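Local coordinates for YCAC GENE product (Escherichia coli, PDB 1YAC), which is probably a hydrolase of unknown specificity that assembles as an octamer and belongs to the isochorismatase-like family, at residues D19-L24 against L56-E61. Numbering follows the deposited sequence.
Sequences DHQAGL and LTTSAE. Unlike the reference sequence in segment 56-61: Ala-60 (reference Phe).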
loop_
_atom_site.group_PDB
_atom_site.type_symbol
_atom_site.label_atom_id
_atom_site.label_comp_id
_atom_site.label_asym_id
_atom_site.label_seq_id
_atom_site.Cartn_x
_atom_site.Cartn_y
_atom_site.Cartn_z
ATOM N N ASP A 19 -25.993 5.144 13.787
ATOM C CA ASP A 19 -25.079 6.260 14.000
ATOM C C ASP A 19 -24.260 6.823 12.830
ATOM O O ASP A 19 -23.089 7.177 12.997
ATOM C CB ASP A 19 -24.147 5.942 15.175
ATOM C CG ASP A 19 -24.897 5.500 16.424
ATOM O OD1 ASP A 19 -26.136 5.646 16.490
ATOM O OD2 ASP A 19 -24.244 4.978 17.345
ATOM N N HIS A 20 -24.856 6.876 11.644
ATOM C CA HIS A 20 -24.179 7.474 10.496
ATOM C C HIS A 20 -24.398 8.976 10.718
ATOM O O HIS A 20 -25.250 9.607 10.071
ATOM C CB HIS A 20 -24.826 7.028 9.173
ATOM C CG HIS A 20 -24.547 5.601 8.797
ATOM N ND1 HIS A 20 -25.458 4.582 9.000
ATOM C CD2 HIS A 20 -23.487 5.035 8.167
ATOM C CE1 HIS A 20 -24.976 3.458 8.510
ATOM N NE2 HIS A 20 -23.779 3.700 7.999
ATOM N N GLN A 21 -23.665 9.527 11.678
ATOM C CA GLN A 21 -23.790 10.936 12.040
ATOM C C GLN A 21 -22.674 11.812 11.469
ATOM O O GLN A 21 -21.546 11.352 11.298
ATOM C CB GLN A 21 -23.881 11.054 13.562
ATOM C CG GLN A 21 -25.161 10.416 14.113
ATOM C CD GLN A 21 -25.076 10.105 15.592
ATOM O OE1 GLN A 21 -25.099 8.904 15.939
ATOM N NE2 GLN A 21 -24.980 11.051 16.413
ATOM N N ALA A 22 -22.995 13.078 11.215
ATOM C CA ALA A 22 -22.056 14.027 10.626
ATOM C C ALA A 22 -20.707 14.112 11.326
ATOM O O ALA A 22 -19.667 14.088 10.666
ATOM C CB ALA A 22 -22.690 15.399 10.519
ATOM N N GLY A 23 -20.723 14.211 12.652
ATOM C CA GLY A 23 -19.487 14.285 13.405
ATOM C C GLY A 23 -18.754 12.957 13.359
ATOM O O GLY A 23 -17.574 12.896 13.008
ATOM N N LEU A 24 -19.476 11.872 13.641
ATOM C CA LEU A 24 -18.881 10.533 13.651
ATOM C C LEU A 24 -18.253 10.106 12.317
ATOM O O LEU A 24 -17.289 9.331 12.295
ATOM C CB LEU A 24 -19.899 9.492 14.142
ATOM C CG LEU A 24 -20.341 9.641 15.606
ATOM C CD1 LEU A 24 -21.438 8.608 15.941
ATOM C CD2 LEU A 24 -19.142 9.463 16.535
ATOM N N LEU A 56 -33.678 3.792 12.107
ATOM C CA LEU A 56 -32.591 4.757 12.239
ATOM C C LEU A 56 -32.328 5.000 13.722
ATOM O O LEU A 56 -33.259 5.035 14.532
ATOM C CB LEU A 56 -32.982 6.090 11.599
ATOM C CG LEU A 56 -33.485 6.092 10.159
ATOM C CD1 LEU A 56 -33.906 7.518 9.811
ATOM C CD2 LEU A 56 -32.420 5.581 9.198
ATOM N N THR A 57 -31.062 5.150 14.091
ATOM C CA THR A 57 -30.732 5.418 15.483
ATOM C C THR A 57 -29.465 6.250 15.530
ATOM O O THR A 57 -28.651 6.194 14.610
ATOM C CB THR A 57 -30.597 4.112 16.327
ATOM O OG1 THR A 57 -30.398 4.444 17.714
ATOM C CG2 THR A 57 -29.438 3.246 15.833
ATOM N N THR A 58 -29.350 7.091 16.551
ATOM C CA THR A 58 -28.186 7.955 16.705
ATOM C C THR A 58 -27.744 7.945 18.153
ATOM O O THR A 58 -28.518 7.610 19.054
ATOM C CB THR A 58 -28.488 9.406 16.301
ATOM O OG1 THR A 58 -29.524 9.919 17.144
ATOM C CG2 THR A 58 -28.920 9.492 14.833
ATOM N N SER A 59 -26.497 8.334 18.369
ATOM C CA SER A 59 -25.917 8.372 19.700
ATOM C C SER A 59 -25.526 9.801 20.037
ATOM O O SER A 59 -24.746 10.422 19.303
ATOM C CB SER A 59 -24.669 7.480 19.731
ATOM O OG SER A 59 -23.974 7.629 20.950
ATOM N N ALA A 60 -26.112 10.317 21.116
ATOM C CA ALA A 60 -25.837 11.673 21.615
ATOM C C ALA A 60 -25.663 12.694 20.497
ATOM O O ALA A 60 -24.696 13.462 20.475
ATOM C CB ALA A 60 -24.610 11.660 22.535
ATOM N N GLU A 61 -26.632 12.717 19.590
ATOM C CA GLU A 61 -26.604 13.618 18.446
ATOM C C GLU A 61 -26.547 15.102 18.771
ATOM O O GLU A 61 -26.252 15.905 17.893
ATOM C CB GLU A 61 -27.792 13.342 17.535
ATOM C CG GLU A 61 -29.137 13.606 18.172
ATOM C CD GLU A 61 -30.275 13.292 17.228
ATOM O OE1 GLU A 61 -30.148 12.333 16.437
ATOM O OE2 GLU A 61 -31.298 14.007 17.278
#
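Gln-21 reaches across to the end of strand 54-59 and bonds both backbone polar atoms of Ser-59 with its side-chain amide. Its CB sets out toward the strand, and CG, anti to the carbonyl carbon (chi1 -66°), passes 3.9 Å from Thr-58 CG2, the two side chains crossing at about a right angle. CD lies 3.6 Å from Thr-58 CB. At the tip, OE1 accepts the Ser-59 N-H at 2.9 Å, while NE2 gives a nearly straight bond (178°) to Ser-59 O at 3.0 Å; Ser-59 O lies in the amide plane of Gln-21, while NE2 stands above the plane of that carbonyl. NE2 also bonds Gly-66 O, which helps fix the amide's rotation. With an alanine here, the Ser-59 N-H would probably lose its acceptor, while Ser-59 O, also bonded by Asn-65 ND2, and Gly-66 O would each lose a donor. In this three-layer alpha-beta-alpha sandwich, parallel strands 13-18 and 54-59 are neighbours, and their pairing runs on past the first strand through Asp-19 N to Thr-57 O (3.0 Å). Asp-19 OD1 forms a salt bridge with Arg-84 of strand 81-84, on the far side of 54-59; OD2 rests 3.5 Å from Ser-59 CB. On Thr-58, OG1 donates to Glu-61 OE1 at 2.6 Å, from above the carboxylate plane.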